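Local coordinates for protein 3-phytase (Klebsiella pneumoniae, PDB 2WNH) that probably removes phosphate from phytate (inositol hexakisphosphate), and perhaps from sugar phosphates, by hydrolysing phosphomonoesters, as a member of the histidine acid phosphatase family, at residues S264-N268 with I392-P398. The protein carries 3 engineered substitutions. Numbering follows the deposited sequence.
Sequences SVLLN and IDRPSAP. Engineered in segment 392-398: Ala-397 (natural residue Thr).
Ser-264 and Asn-268, one turn apart on helix 256-274 of this histidine acid phosphatase, receive the two direct hydrogen bonds by which loop 392-398 is fixed to the helix. Asp-393 N donates to Ser-264 OG over 3.0 Å and almost straight, with an N-H...O angle of 167°. Ser-264 OG is also bonded to Gln-260 O, so both the loop and the preceding helical turn hold this buried hydroxyl. The second bond, from Arg-394 NH1 to Asn-268 OD1, is equally long but bent (136°); its donor stands above the carbonyl plane, while OD1 lies near the guanidinium plane, at its edge. The amide and guanidinium planes stand nearly perpendicular. Arg-394 starts away from the helix, and the bend at chi2 (-74°) helps bring its guanidinium back to Asn-268, with Ile-392 CG2 over the centre of one face. Apolar contacts complete the first shell: Ile-392 CG1 meets Leu-267 CD2 at 4.0 Å, Pro-398 CD packs on Val-265 CG2, and the engineered Ala-397 places CB against Asn-268 CB. Farther out, Leu-300 of helix 291-301 touches both Ser-264 and Leu-267. In the 3-10 turn 394-396, Ser-396 OG donates to the anti lone pair of Asp-393 OD2 at 2.6 Å and is also bonded to Lys-261 NZ of helix 256-274. Two waters bridge the segments: one links Val-265 N to Ser-396 O, and the other ties in the Asn-268 side chain, accepting from ND2 while donating to Val-265 O and, at 2.7 Å from the water oxygen, to Pro-398 O.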
loop_
_atom_site.group_PDB
_atom_site.type_symbol
_atom_site.label_atom_id
_atom_site.label_comp_id
_atom_site.label_asym_id
_atom_site.label_seq_id
_atom_site.Cartn_x
_atom_site.Cartn_y
_atom_site.Cartn_z
ATOM N N SER B 264 -22.424 34.827 -17.262
ATOM C CA SER B 264 -21.722 35.866 -16.489
ATOM C C SER B 264 -21.657 35.576 -14.996
ATOM O O SER B 264 -20.651 35.864 -14.360
ATOM C CB SER B 264 -22.343 37.253 -16.704
ATOM O OG SER B 264 -22.081 37.719 -18.020
ATOM N N VAL B 265 -22.731 35.019 -14.446
ATOM C CA VAL B 265 -22.795 34.722 -13.009
ATOM C C VAL B 265 -21.699 33.714 -12.607
ATOM O O VAL B 265 -21.084 33.837 -11.542
ATOM C CB VAL B 265 -24.216 34.259 -12.611
ATOM C CG1 VAL B 265 -24.582 32.932 -13.289
ATOM C CG2 VAL B 265 -24.400 34.210 -11.103
ATOM N N LEU B 266 -21.432 32.763 -13.501
ATOM C CA LEU B 266 -20.468 31.697 -13.221
ATOM C C LEU B 266 -19.049 32.187 -13.427
ATOM O O LEU B 266 -18.164 31.938 -12.598
ATOM C CB LEU B 266 -20.759 30.476 -14.119
ATOM C CG LEU B 266 -19.838 29.249 -13.997
ATOM C CD1 LEU B 266 -19.684 28.762 -12.530
ATOM C CD2 LEU B 266 -20.371 28.116 -14.897
ATOM N N LEU B 267 -18.789 32.887 -14.522
ATOM C CA LEU B 267 -17.436 33.399 -14.680
ATOM C C LEU B 267 -17.124 34.357 -13.533
ATOM O O LEU B 267 -16.028 34.313 -12.963
ATOM C CB LEU B 267 -17.219 34.073 -16.038
ATOM C CG LEU B 267 -15.828 34.724 -16.220
ATOM C CD1 LEU B 267 -14.673 33.724 -16.073
ATOM C CD2 LEU B 267 -15.714 35.382 -17.588
ATOM N N ASN B 268 -18.076 35.222 -13.194
ATOM C CA ASN B 268 -17.860 36.133 -12.071
ATOM C C ASN B 268 -17.483 35.416 -10.759
ATOM O O ASN B 268 -16.553 35.864 -10.033
ATOM C CB ASN B 268 -19.083 37.015 -11.855
ATOM C CG ASN B 268 -18.823 38.097 -10.841
ATOM O OD1 ASN B 268 -17.904 38.916 -11.001
ATOM N ND2 ASN B 268 -19.606 38.094 -9.779
ATOM N N ILE B 392 -18.136 40.292 -19.222
ATOM C CA ILE B 392 -19.174 40.026 -18.215
ATOM C C ILE B 392 -20.258 41.106 -18.329
ATOM O O ILE B 392 -19.943 42.290 -18.450
ATOM C CB ILE B 392 -18.587 39.990 -16.780
ATOM C CG1 ILE B 392 -17.808 38.675 -16.574
ATOM C CG2 ILE B 392 -19.686 40.144 -15.708
ATOM C CD1 ILE B 392 -16.821 38.675 -15.384
ATOM N N ASP B 393 -21.516 40.674 -18.324
ATOM C CA ASP B 393 -22.648 41.576 -18.250
ATOM C C ASP B 393 -22.999 41.683 -16.777
ATOM O O ASP B 393 -23.544 40.740 -16.191
ATOM C CB ASP B 393 -23.841 41.020 -19.047
ATOM C CG ASP B 393 -25.031 41.964 -19.023
ATOM O OD1 ASP B 393 -24.858 43.121 -19.443
ATOM O OD2 ASP B 393 -26.123 41.554 -18.572
ATOM N N ARG B 394 -22.677 42.827 -16.171
ATOM C CA ARG B 394 -22.816 42.985 -14.719
ATOM C C ARG B 394 -24.223 42.746 -14.159
ATOM O O ARG B 394 -24.360 42.041 -13.160
ATOM C CB ARG B 394 -22.226 44.314 -14.232
ATOM C CG ARG B 394 -20.717 44.432 -14.447
ATOM C CD ARG B 394 -19.942 43.563 -13.441
ATOM N NE ARG B 394 -18.569 43.327 -13.882
ATOM C CZ ARG B 394 -17.775 42.377 -13.395
ATOM N NH1 ARG B 394 -18.225 41.547 -12.458
ATOM N NH2 ARG B 394 -16.545 42.243 -13.864
ATOM N N PRO B 395 -25.281 43.284 -14.809
ATOM C CA PRO B 395 -26.631 42.948 -14.336
ATOM C C PRO B 395 -26.936 41.449 -14.337
ATOM O O PRO B 395 -27.811 41.011 -13.595
ATOM C CB PRO B 395 -27.552 43.671 -15.335
ATOM C CG PRO B 395 -26.707 44.784 -15.885
ATOM C CD PRO B 395 -25.312 44.230 -15.945
ATOM N N SER B 396 -26.236 40.686 -15.179
ATOM C CA SER B 396 -26.412 39.240 -15.269
ATOM C C SER B 396 -25.436 38.491 -14.364
ATOM O O SER B 396 -25.361 37.269 -14.417
ATOM C CB SER B 396 -26.218 38.753 -16.702
ATOM O OG SER B 396 -27.105 39.410 -17.591
ATOM N N ALA B 397 -24.732 39.226 -13.507
ATOM C CA ALA B 397 -23.725 38.610 -12.651
ATOM C C ALA B 397 -23.942 38.919 -11.173
ATOM O O ALA B 397 -23.065 39.507 -10.556
ATOM C CB ALA B 397 -22.313 39.061 -13.111
ATOM N N PRO B 398 -25.089 38.492 -10.600
ATOM C CA PRO B 398 -25.328 38.756 -9.186
ATOM C C PRO B 398 -24.362 37.949 -8.323
ATOM O O PRO B 398 -23.879 36.893 -8.752
ATOM C CB PRO B 398 -26.761 38.246 -8.967
ATOM C CG PRO B 398 -26.950 37.190 -10.000
ATOM C CD PRO B 398 -26.182 37.695 -11.197
HETATM O O HOH W 1 -25.205 34.952 -16.003
HETATM O O HOH W 2 -21.471 35.767 -9.456
#